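Local coordinates for tellurite resistance protein of COG3793 (Nostoc punctiforme, PDB 2OU3) that is of uncharacterised function but belongs to the TerB tellurite-resistance family, forms an all-helical dimer, and binds zinc ions and indole-3-carbaldehyde in the crystal, at residues W66-E69 with D70-Y74; L153-P156 with Q157-Y161; E113-K116 with A117-R120; S11-I14 with N15-F18. All blocks are in the same frame, centred on the assembly; numbering follows the deposited sequence. Where two conformers were deposited one is given.

Contact 1. Residues W66-E69 with D70-Y74; sequences WVIE and DLKTY
Asp70 N donates to Trp66 O at 2.9 Å, the first of three i-to-i+4 backbone bonds that join 66-69 to 70-74; Leu71 N to Val67 O and Lys72 N to Ile68 O follow. Val67 O accepts a second hydrogen bond, from a water 2.9 Å away, and the same water donates to Asp70 OD2 at 2.8 Å. The Asp70 carboxylate can reach this water because its CG stands anti to the backbone N (chi1 -179°). OD2 also forms a salt bridge with Lys34 on helix 26-41, which ties the two helices together. On the exposed side Glu69 and Lys72 run side by side in the same direction, with Glu69 OE1 3.2 Å from Lys72 CE. Their salt bridge is long, Glu69 OE2 to Lys72 NZ 3.9 Å, so the charges attract without a close grip. Both side chains also pack on Ile5 of the second subunit.

The buried side is branched and aliphatic. Leu71 CD1 lies 4.2 Å from Val67 CG1 and 4.3 Å from Ile68 CD1, and Leu71 carries this apolar strip onto Leu55 and Cys58 of helix 48-60. At the outer margin Asp70 CB meets the Trp66 indole at its edge, 4.2 Å from Trp66 CE3. Such a division into an aliphatic and a charged side is typical of an amphipathic alpha-helix, here the short helix 65-73 of the TerB-family helical fold.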
# COMPACT_ATOMS: atom_id res chain seq x y z
N TRP A 66 12.57 -16.71 -4.40
CA TRP A 66 13.37 -17.31 -3.34
C TRP A 66 13.10 -16.69 -1.96
O TRP A 66 13.17 -17.38 -0.95
CB TRP A 66 14.88 -17.30 -3.64
CG TRP A 66 15.64 -16.00 -3.43
CD1 TRP A 66 16.07 -15.13 -4.41
CD2 TRP A 66 16.16 -15.48 -2.19
NE1 TRP A 66 16.77 -14.10 -3.85
CE2 TRP A 66 16.85 -14.28 -2.50
CE3 TRP A 66 16.10 -15.90 -0.86
CZ2 TRP A 66 17.45 -13.50 -1.52
CZ3 TRP A 66 16.71 -15.13 0.12
CH2 TRP A 66 17.37 -13.94 -0.22
N VAL A 67 12.85 -15.37 -1.92
CA VAL A 67 12.69 -14.70 -0.65
C VAL A 67 11.49 -15.26 0.08
O VAL A 67 11.55 -15.55 1.26
CB VAL A 67 12.57 -13.18 -0.83
CG1 VAL A 67 12.28 -12.42 0.56
CG2 VAL A 67 13.82 -12.63 -1.49
N ILE A 68 10.38 -15.42 -0.63
CA ILE A 68 9.15 -15.94 -0.03
C ILE A 68 9.26 -17.43 0.31
O ILE A 68 8.87 -17.87 1.40
CB ILE A 68 7.90 -15.66 -0.93
CG1 ILE A 68 7.77 -14.17 -1.22
CG2 ILE A 68 6.62 -16.21 -0.27
CD1 ILE A 68 7.69 -13.24 0.01
N GLU A 69 9.80 -18.21 -0.61
CA GLU A 69 9.98 -19.63 -0.32
C GLU A 69 10.83 -19.86 0.93
O GLU A 69 10.54 -20.71 1.78
CB GLU A 69 10.63 -20.32 -1.50
CG GLU A 69 9.73 -20.31 -2.72
CD GLU A 69 8.51 -21.22 -2.58
OE1 GLU A 69 8.36 -21.94 -1.56
OE2 GLU A 69 7.68 -21.18 -3.51
N ASP A 70 11.88 -19.06 1.06
CA ASP A 70 12.79 -19.16 2.20
C ASP A 70 12.15 -18.64 3.52
O ASP A 70 12.40 -19.20 4.60
CB ASP A 70 14.10 -18.43 1.86
CG ASP A 70 15.12 -18.48 2.94
OD1 ASP A 70 15.83 -19.50 3.02
OD2 ASP A 70 15.27 -17.47 3.65
N LEU A 71 11.30 -17.62 3.44
CA LEU A 71 10.52 -17.19 4.62
C LEU A 71 9.52 -18.25 5.06
O LEU A 71 9.26 -18.40 6.26
CB LEU A 71 9.78 -15.86 4.35
CG LEU A 71 10.60 -14.58 4.25
CD1 LEU A 71 9.75 -13.37 3.80
CD2 LEU A 71 11.28 -14.30 5.56
N LYS A 72 8.92 -18.96 4.11
CA LYS A 72 7.96 -20.02 4.43
C LYS A 72 8.54 -21.07 5.38
O LYS A 72 7.86 -21.50 6.30
CB LYS A 72 7.40 -20.71 3.17
CG LYS A 72 6.39 -19.83 2.44
CD LYS A 72 5.52 -20.58 1.46
CE LYS A 72 5.98 -20.43 0.02
NZ LYS A 72 4.82 -20.28 -0.94
N THR A 73 9.80 -21.45 5.16
CA THR A 73 10.48 -22.47 5.96
C THR A 73 11.28 -21.89 7.14
O THR A 73 11.82 -22.62 7.97
CB THR A 73 11.44 -23.28 5.07
OG1 THR A 73 12.43 -22.41 4.50
CG2 THR A 73 10.65 -23.97 3.93
N TYR A 74 11.34 -20.57 7.23
CA TYR A 74 12.13 -19.93 8.25
C TYR A 74 11.50 -20.07 9.62
O TYR A 74 10.32 -19.75 9.83
CB TYR A 74 12.29 -18.46 7.94
CG TYR A 74 13.17 -17.68 8.92
CD1 TYR A 74 14.54 -17.86 8.94
CD2 TYR A 74 12.62 -16.68 9.73
CE1 TYR A 74 15.35 -17.11 9.81
CE2 TYR A 74 13.42 -15.94 10.60
CZ TYR A 74 14.78 -16.15 10.62
OH TYR A 74 15.58 -15.42 11.46
O HOH W 1 13.95 -15.10 2.88

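Contact 2. Residues L153-P156 with Q157-Y161. With I3A (1H-indole-3-carbaldehyde), chain K.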
# COMPACT_ATOMS: atom_id res chain seq x y z
N LEU A 153 -16.29 4.09 3.16
CA LEU A 153 -16.68 5.21 2.30
C LEU A 153 -16.73 4.78 0.81
O LEU A 153 -17.67 5.14 0.09
CB LEU A 153 -15.71 6.37 2.52
CG LEU A 153 -16.03 7.73 1.88
CD1 LEU A 153 -17.36 8.24 2.37
CD2 LEU A 153 -14.91 8.74 2.15
N LEU A 154 -15.76 3.98 0.37
CA LEU A 154 -15.74 3.57 -1.04
C LEU A 154 -16.83 2.58 -1.35
O LEU A 154 -17.46 2.64 -2.42
CB LEU A 154 -14.39 2.94 -1.39
CG LEU A 154 -13.16 3.86 -1.31
CD1 LEU A 154 -11.98 3.15 -1.92
CD2 LEU A 154 -13.41 5.19 -1.99
N TYR A 155 -17.05 1.65 -0.42
CA TYR A 155 -18.00 0.55 -0.63
C TYR A 155 -18.86 0.32 0.59
O TYR A 155 -18.68 -0.65 1.31
CB TYR A 155 -17.27 -0.72 -1.02
CG TYR A 155 -16.55 -0.59 -2.37
CD1 TYR A 155 -17.28 -0.47 -3.56
CD2 TYR A 155 -15.16 -0.52 -2.43
CE1 TYR A 155 -16.62 -0.33 -4.78
CE2 TYR A 155 -14.50 -0.36 -3.64
CZ TYR A 155 -15.24 -0.25 -4.82
OH TYR A 155 -14.59 -0.10 -6.07
N PRO A 156 -19.83 1.20 0.79
CA PRO A 156 -20.68 1.11 1.98
C PRO A 156 -21.58 -0.09 1.99
O PRO A 156 -21.93 -0.59 3.06
CB PRO A 156 -21.52 2.39 1.92
CG PRO A 156 -21.33 2.97 0.60
CD PRO A 156 -20.19 2.34 -0.07
N GLN A 157 -21.95 -0.56 0.80
CA GLN A 157 -22.86 -1.70 0.68
C GLN A 157 -22.09 -2.81 -0.02
O GLN A 157 -21.23 -3.40 0.61
CB GLN A 157 -24.13 -1.31 -0.06
CG GLN A 157 -24.93 -0.13 0.54
CD GLN A 157 -25.35 0.86 -0.54
OE1 GLN A 157 -24.73 1.91 -0.73
NE2 GLN A 157 -26.37 0.50 -1.31
N LYS A 158 -22.34 -3.08 -1.29
CA LYS A 158 -21.66 -4.18 -1.97
C LYS A 158 -20.30 -3.71 -2.50
O LYS A 158 -20.07 -2.52 -2.71
CB LYS A 158 -22.50 -4.81 -3.07
CG LYS A 158 -23.68 -5.63 -2.51
CD LYS A 158 -24.61 -6.14 -3.60
CE LYS A 158 -25.61 -7.15 -3.04
NZ LYS A 158 -26.70 -7.46 -4.01
N SER A 159 -19.40 -4.67 -2.65
CA SER A 159 -18.08 -4.43 -3.28
C SER A 159 -18.00 -5.33 -4.51
O SER A 159 -18.57 -6.42 -4.51
CB SER A 159 -16.98 -4.75 -2.26
OG SER A 159 -15.73 -4.73 -2.88
N PRO A 160 -17.35 -4.86 -5.60
CA PRO A 160 -17.29 -5.66 -6.87
C PRO A 160 -16.43 -6.89 -6.79
O PRO A 160 -16.68 -7.87 -7.51
CB PRO A 160 -16.69 -4.67 -7.88
CG PRO A 160 -15.95 -3.69 -7.05
CD PRO A 160 -16.71 -3.55 -5.77
N TYR A 161 -15.45 -6.85 -5.89
CA TYR A 161 -14.56 -7.99 -5.69
C TYR A 161 -14.30 -8.20 -4.20
O TYR A 161 -13.68 -9.17 -3.80
CB TYR A 161 -13.24 -7.68 -6.35
CG TYR A 161 -13.20 -7.88 -7.85
CD1 TYR A 161 -13.18 -9.16 -8.39
CD2 TYR A 161 -13.15 -6.80 -8.73
CE1 TYR A 161 -13.13 -9.34 -9.77
CE2 TYR A 161 -13.10 -7.00 -10.11
CZ TYR A 161 -13.05 -8.27 -10.61
OH TYR A 161 -12.95 -8.48 -11.98
OXT TYR A 161 -14.68 -7.38 -3.37
O I3A K . -8.18 -3.43 -10.57
C3' I3A K . -8.13 -2.66 -9.59
C3 I3A K . -9.39 -2.09 -9.07
C2 I3A K . -9.46 -1.27 -7.99
N I3A K . -10.77 -0.96 -7.77
C8 I3A K . -11.61 -1.58 -8.63
C9 I3A K . -10.77 -2.35 -9.55
C4 I3A K . -11.35 -3.11 -10.56
C5 I3A K . -12.73 -3.08 -10.73
C6 I3A K . -13.54 -2.33 -9.87
C7 I3A K . -13.00 -1.56 -8.84
O HOH W 2 -18.11 -3.57 0.85
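Tyr155 and Pro160 make a local aromatic-proline contact at the surface, where the C-terminal tail turns back after helix 130-154. Tyr155 is the first residue to leave helical geometry, and its ring crosses the Pro160 side chain at about a right angle, with Tyr155 CE1 only 3.4 Å from Pro160 CD. Proline suits this place because its compact, rigid ring offers apolar CH2 groups to the phenol. Ser159 OG lies over one face of the Tyr155 ring, displaced toward the rim. That hydroxyl is held by the terminal carboxylate: Ser159 OG donates to Tyr161 OXT at 2.9 Å. At the bend a water donates to Tyr155 O at 3.0 Å and to Gln157 O at 3.1 Å, bridging two carbonyls across the turn.

Tyr155, Pro160 and Tyr161 together form one wall of an indole-3-carbaldehyde pocket that the second subunit completes. The ligand's C7 is 3.5 Å from Tyr155 OH, its C6 lies 4.0 Å from Pro160 CG, and its C5 approaches the Tyr161 ring at the edge, 4.0 Å from Tyr161 CE2. Both phenols reach across the dimer interface, Tyr155 OH hydrogen-bonding to Asp96 of the second subunit and Tyr161 OH to Asp28 of that subunit.

Contact 3. Residues E113-K116 with A117-R120; sequences EKEK and AKIR. With ZN (zinc ion), chain C.
Glu115 binds the zinc ion through OE2 at 2.0 Å, and a water lies between that oxygen and Lys118, one turn further along. Glu115 OE1 stays 3.3 Å from the zinc ion and instead accepts from a zinc-bound water at 2.7 Å, so the carboxylate binds the metal directly with one oxygen and through water with the other. Two waters, Glu50, Ser105 O and Asp108 complete the site. Glutamate suits this position because its chain, extended at chi2 (171°), carries the carboxylate well clear of the helix.

Lys118 lies alongside Glu115, pointing the same way, with Lys118 CE 4.1 Å from Glu115 CG. Lys118 NZ donates to the intervening water at 2.8 Å; this water can donate to Glu115 OE2, though other acceptors compete for it. Ala40 O is a further partner of NZ. This nearby positive charge may temper the anionic charge of the site.

Away from the metal, Lys116 O accepts twice from Arg120: from Arg120 N at 3.2 Å and from Arg120 NH1 at 3.0 Å, the two donors coming from opposite faces of the carbonyl plane. Lys116 O lies at the edge of the guanidinium, near the guanidinium plane, while Glu130, Asp134 and Glu137 form salt bridges with its nitrogens. Arginine, with several N-H groups in one plane, can serve all these acceptors. Helix 113-126 thus faces the zinc site with Glu115, lays Ile119 against helices 94-106 and 130-154, and is pinned to helix 130-154 by Arg120.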
# COMPACT_ATOMS: atom_id res chain seq x y z
N GLU A 113 -2.55 -7.82 25.69
CA GLU A 113 -1.47 -7.37 26.58
C GLU A 113 -0.19 -8.16 26.39
O GLU A 113 0.91 -7.61 26.50
CB GLU A 113 -1.88 -7.40 28.06
CG GLU A 113 -2.71 -6.21 28.52
CD GLU A 113 -2.14 -4.85 28.08
OE1 GLU A 113 -0.98 -4.51 28.43
OE2 GLU A 113 -2.90 -4.13 27.38
N LYS A 114 -0.33 -9.46 26.12
CA LYS A 114 0.83 -10.30 25.79
C LYS A 114 1.63 -9.72 24.62
O LYS A 114 2.86 -9.56 24.71
CB LYS A 114 0.38 -11.71 25.41
CG LYS A 114 0.21 -12.70 26.56
CD LYS A 114 -0.08 -14.10 25.99
CE LYS A 114 -0.07 -15.20 27.04
NZ LYS A 114 -0.05 -16.56 26.41
N GLU A 115 0.93 -9.40 23.53
CA GLU A 115 1.59 -8.92 22.33
C GLU A 115 2.18 -7.53 22.58
O GLU A 115 3.26 -7.21 22.09
CB GLU A 115 0.64 -8.92 21.12
CG GLU A 115 0.39 -10.31 20.50
CD GLU A 115 -0.70 -10.30 19.46
OE1 GLU A 115 -1.78 -9.76 19.76
OE2 GLU A 115 -0.49 -10.84 18.35
N LYS A 116 1.50 -6.70 23.36
CA LYS A 116 2.07 -5.41 23.72
C LYS A 116 3.36 -5.56 24.57
O LYS A 116 4.34 -4.79 24.41
CB LYS A 116 1.01 -4.53 24.39
CG LYS A 116 -0.08 -4.13 23.40
CD LYS A 116 -1.12 -3.21 23.99
CE LYS A 116 -2.27 -3.00 23.00
NZ LYS A 116 -3.08 -1.80 23.33
N ALA A 117 3.35 -6.56 25.45
CA ALA A 117 4.53 -6.89 26.27
C ALA A 117 5.73 -7.38 25.42
O ALA A 117 6.87 -6.92 25.60
CB ALA A 117 4.16 -7.94 27.32
N LYS A 118 5.45 -8.30 24.50
CA LYS A 118 6.44 -8.76 23.50
C LYS A 118 7.09 -7.63 22.74
O LYS A 118 8.33 -7.58 22.59
CB LYS A 118 5.75 -9.66 22.47
CG LYS A 118 5.27 -11.02 23.03
CD LYS A 118 5.02 -12.11 21.94
CE LYS A 118 4.22 -11.63 20.75
NZ LYS A 118 3.82 -12.76 19.83
N ILE A 119 6.25 -6.75 22.20
CA ILE A 119 6.73 -5.66 21.36
C ILE A 119 7.68 -4.78 22.14
O ILE A 119 8.68 -4.32 21.59
CB ILE A 119 5.58 -4.79 20.79
CG1 ILE A 119 4.83 -5.53 19.67
CG2 ILE A 119 6.10 -3.48 20.23
CD1 ILE A 119 3.37 -5.09 19.53
N ARG A 120 7.37 -4.56 23.42
CA ARG A 120 8.23 -3.72 24.24
C ARG A 120 9.55 -4.42 24.54
O ARG A 120 10.59 -3.77 24.56
CB ARG A 120 7.48 -3.24 25.50
CG ARG A 120 6.69 -1.98 25.18
CD ARG A 120 5.56 -1.62 26.10
NE ARG A 120 4.76 -0.53 25.51
CZ ARG A 120 3.89 -0.69 24.52
NH1 ARG A 120 3.69 -1.89 23.98
NH2 ARG A 120 3.22 0.35 24.08
ZN ZN C . -1.74 -11.42 16.92
O HOH W 3 2.12 -12.12 17.74
O HOH W 4 -3.54 -10.49 17.80
O HOH W 5 -2.08 -13.44 17.95

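Contact 4. Residues S11-I14 with N15-F18. With I3A (1H-indole-3-carbaldehyde), chain E.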
# COMPACT_ATOMS: atom_id res chain seq x y z
N SER A 11 9.16 -0.04 -7.30
CA SER A 11 9.62 1.26 -6.84
C SER A 11 8.47 2.03 -6.19
O SER A 11 8.64 2.69 -5.16
CB SER A 11 10.13 2.10 -8.02
OG SER A 11 11.25 1.51 -8.62
N TRP A 12 7.29 1.97 -6.82
CA TRP A 12 6.14 2.73 -6.36
C TRP A 12 5.73 2.23 -4.99
O TRP A 12 5.57 3.01 -4.06
CB TRP A 12 4.95 2.64 -7.34
CG TRP A 12 3.79 3.54 -6.95
CD1 TRP A 12 3.54 4.76 -7.45
CD2 TRP A 12 2.77 3.28 -6.00
NE1 TRP A 12 2.43 5.30 -6.87
CE2 TRP A 12 1.95 4.42 -5.96
CE3 TRP A 12 2.47 2.21 -5.17
CZ2 TRP A 12 0.82 4.51 -5.15
CZ3 TRP A 12 1.37 2.30 -4.37
CH2 TRP A 12 0.58 3.45 -4.33
N ILE A 13 5.57 0.92 -4.85
CA ILE A 13 5.09 0.35 -3.61
C ILE A 13 6.12 0.46 -2.47
O ILE A 13 5.76 0.69 -1.30
CB ILE A 13 4.61 -1.13 -3.83
CG1 ILE A 13 3.59 -1.53 -2.77
CG2 ILE A 13 5.79 -2.10 -3.89
CD1 ILE A 13 2.51 -0.47 -2.49
N ILE A 14 7.39 0.30 -2.80
CA ILE A 14 8.45 0.49 -1.81
C ILE A 14 8.45 1.93 -1.34
O ILE A 14 8.49 2.21 -0.13
CB ILE A 14 9.82 0.10 -2.38
CG1 ILE A 14 9.94 -1.40 -2.41
CG2 ILE A 14 10.92 0.71 -1.53
CD1 ILE A 14 10.04 -2.06 -0.97
N ASN A 15 8.34 2.86 -2.29
CA ASN A 15 8.23 4.28 -1.90
C ASN A 15 6.96 4.57 -1.06
O ASN A 15 6.99 5.34 -0.09
CB ASN A 15 8.33 5.20 -3.10
CG ASN A 15 8.25 6.65 -2.72
OD1 ASN A 15 7.16 7.25 -2.73
ND2 ASN A 15 9.38 7.21 -2.31
N TRP A 16 5.85 3.95 -1.46
CA TRP A 16 4.60 4.16 -0.79
C TRP A 16 4.70 3.79 0.71
O TRP A 16 4.31 4.58 1.58
CB TRP A 16 3.46 3.38 -1.46
CG TRP A 16 2.17 3.53 -0.73
CD1 TRP A 16 1.61 2.61 0.16
CD2 TRP A 16 1.30 4.66 -0.71
NE1 TRP A 16 0.44 3.11 0.67
CE2 TRP A 16 0.23 4.37 0.16
CE3 TRP A 16 1.31 5.90 -1.36
CZ2 TRP A 16 -0.80 5.27 0.40
CZ3 TRP A 16 0.29 6.78 -1.13
CH2 TRP A 16 -0.77 6.46 -0.28
N PHE A 17 5.20 2.60 1.01
CA PHE A 17 5.18 2.13 2.39
C PHE A 17 6.37 2.62 3.20
O PHE A 17 6.27 2.77 4.42
CB PHE A 17 5.17 0.60 2.42
CG PHE A 17 3.82 0.02 2.13
CD1 PHE A 17 2.76 0.24 2.99
CD2 PHE A 17 3.61 -0.77 1.01
CE1 PHE A 17 1.51 -0.33 2.75
CE2 PHE A 17 2.34 -1.34 0.76
CZ PHE A 17 1.31 -1.10 1.62
N PHE A 18 7.52 2.78 2.57
CA PHE A 18 8.75 3.05 3.34
C PHE A 18 9.43 4.38 3.05
O PHE A 18 10.33 4.77 3.80
CB PHE A 18 9.75 1.90 3.17
CG PHE A 18 9.14 0.55 3.45
CD1 PHE A 18 8.80 0.19 4.74
CD2 PHE A 18 8.77 -0.28 2.40
CE1 PHE A 18 8.19 -1.02 5.00
CE2 PHE A 18 8.17 -1.53 2.63
CZ PHE A 18 7.85 -1.87 3.93
O I3A E . 12.77 -4.53 1.89
C3' I3A E . 11.88 -3.92 2.48
C3 I3A E . 12.29 -2.98 3.56
C2 I3A E . 11.42 -2.19 4.25
N I3A E . 12.17 -1.44 5.14
C8 I3A E . 13.48 -1.73 5.05
C9 I3A E . 13.67 -2.75 4.00
C4 I3A E . 14.95 -3.21 3.66
C5 I3A E . 16.03 -2.71 4.35
C6 I3A E . 15.88 -1.73 5.35
C7 I3A E . 14.62 -1.25 5.68
O HOH W 6 4.76 6.04 -4.03
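Two tryptophans one helical turn apart, Trp12 and Trp16, lie with their indoles almost parallel, the planes at 4°, yet so offset that little of one ring covers the other; the six-membered ring of Trp12 and the five-membered ring of Trp16 have centroids 5.1 Å apart. Both side chains leave the helix in the same direction, since each holds CG anti to the backbone N (chi1 -174° and 177°). A CH-pi interaction accompanies the ring pair: Trp16 CB sits over the face of the Trp12 six-membered ring, 3.7 Å from Trp12 CZ3. Trp12 also meets Trp53 of the second subunit edge-to-face.

Beside this pair Ile13 runs alongside Phe17, pointing the same way. Ile14 instead crosses Phe18, with Ile14 CD1 4.0 Å from Phe18 CD2. The Phe18 ring is sandwiched: Phe17 CB lies off-centre over one face, while C2 of indole-3-carbaldehyde covers the centre of the other, 3.5 Å from Phe18 CE1. A flat, apolar phenylalanine is well suited to receive the ligand's indole.

The polar margin is held by a water that donates to Trp12 O at 3.1 Å and to Asn15 OD1 at 3.0 Å, while Asn15 ND2 bonds to Phe20 O just beyond the helix. Arg147 and Arg150 of the second subunit donate to backbone carbonyls at the helix end. The chemistry implies that the end of helix 4-18 serves two surfaces, an aromatic-aliphatic one for the dimer partner and a phenyl face for an aromatic ligand.

Along the chain the order is contact 4, contact 1, contact 3, contact 2, three within single helices and contact 2 at the end of helix 130-154 and in the tail beyond it. Contacts 1 and 3 both belong to the TerB region, their centres about 26 Å apart, on helices 65-73 and 113-126. Contacts 3 and 4 lie on opposite sides of the chain's centre, about 28 Å apart between centres, separating the zinc site from the Phe18 pocket. Helices 113-126 and 130-154 are consecutive, yet contacts 2 and 3 have centres about 34 Å apart. Contacts 1, 2 and 4 all touch the second subunit; contacts 2 and 4 supply complementary parts of the ligand pockets, so the pockets are probably built by both subunits.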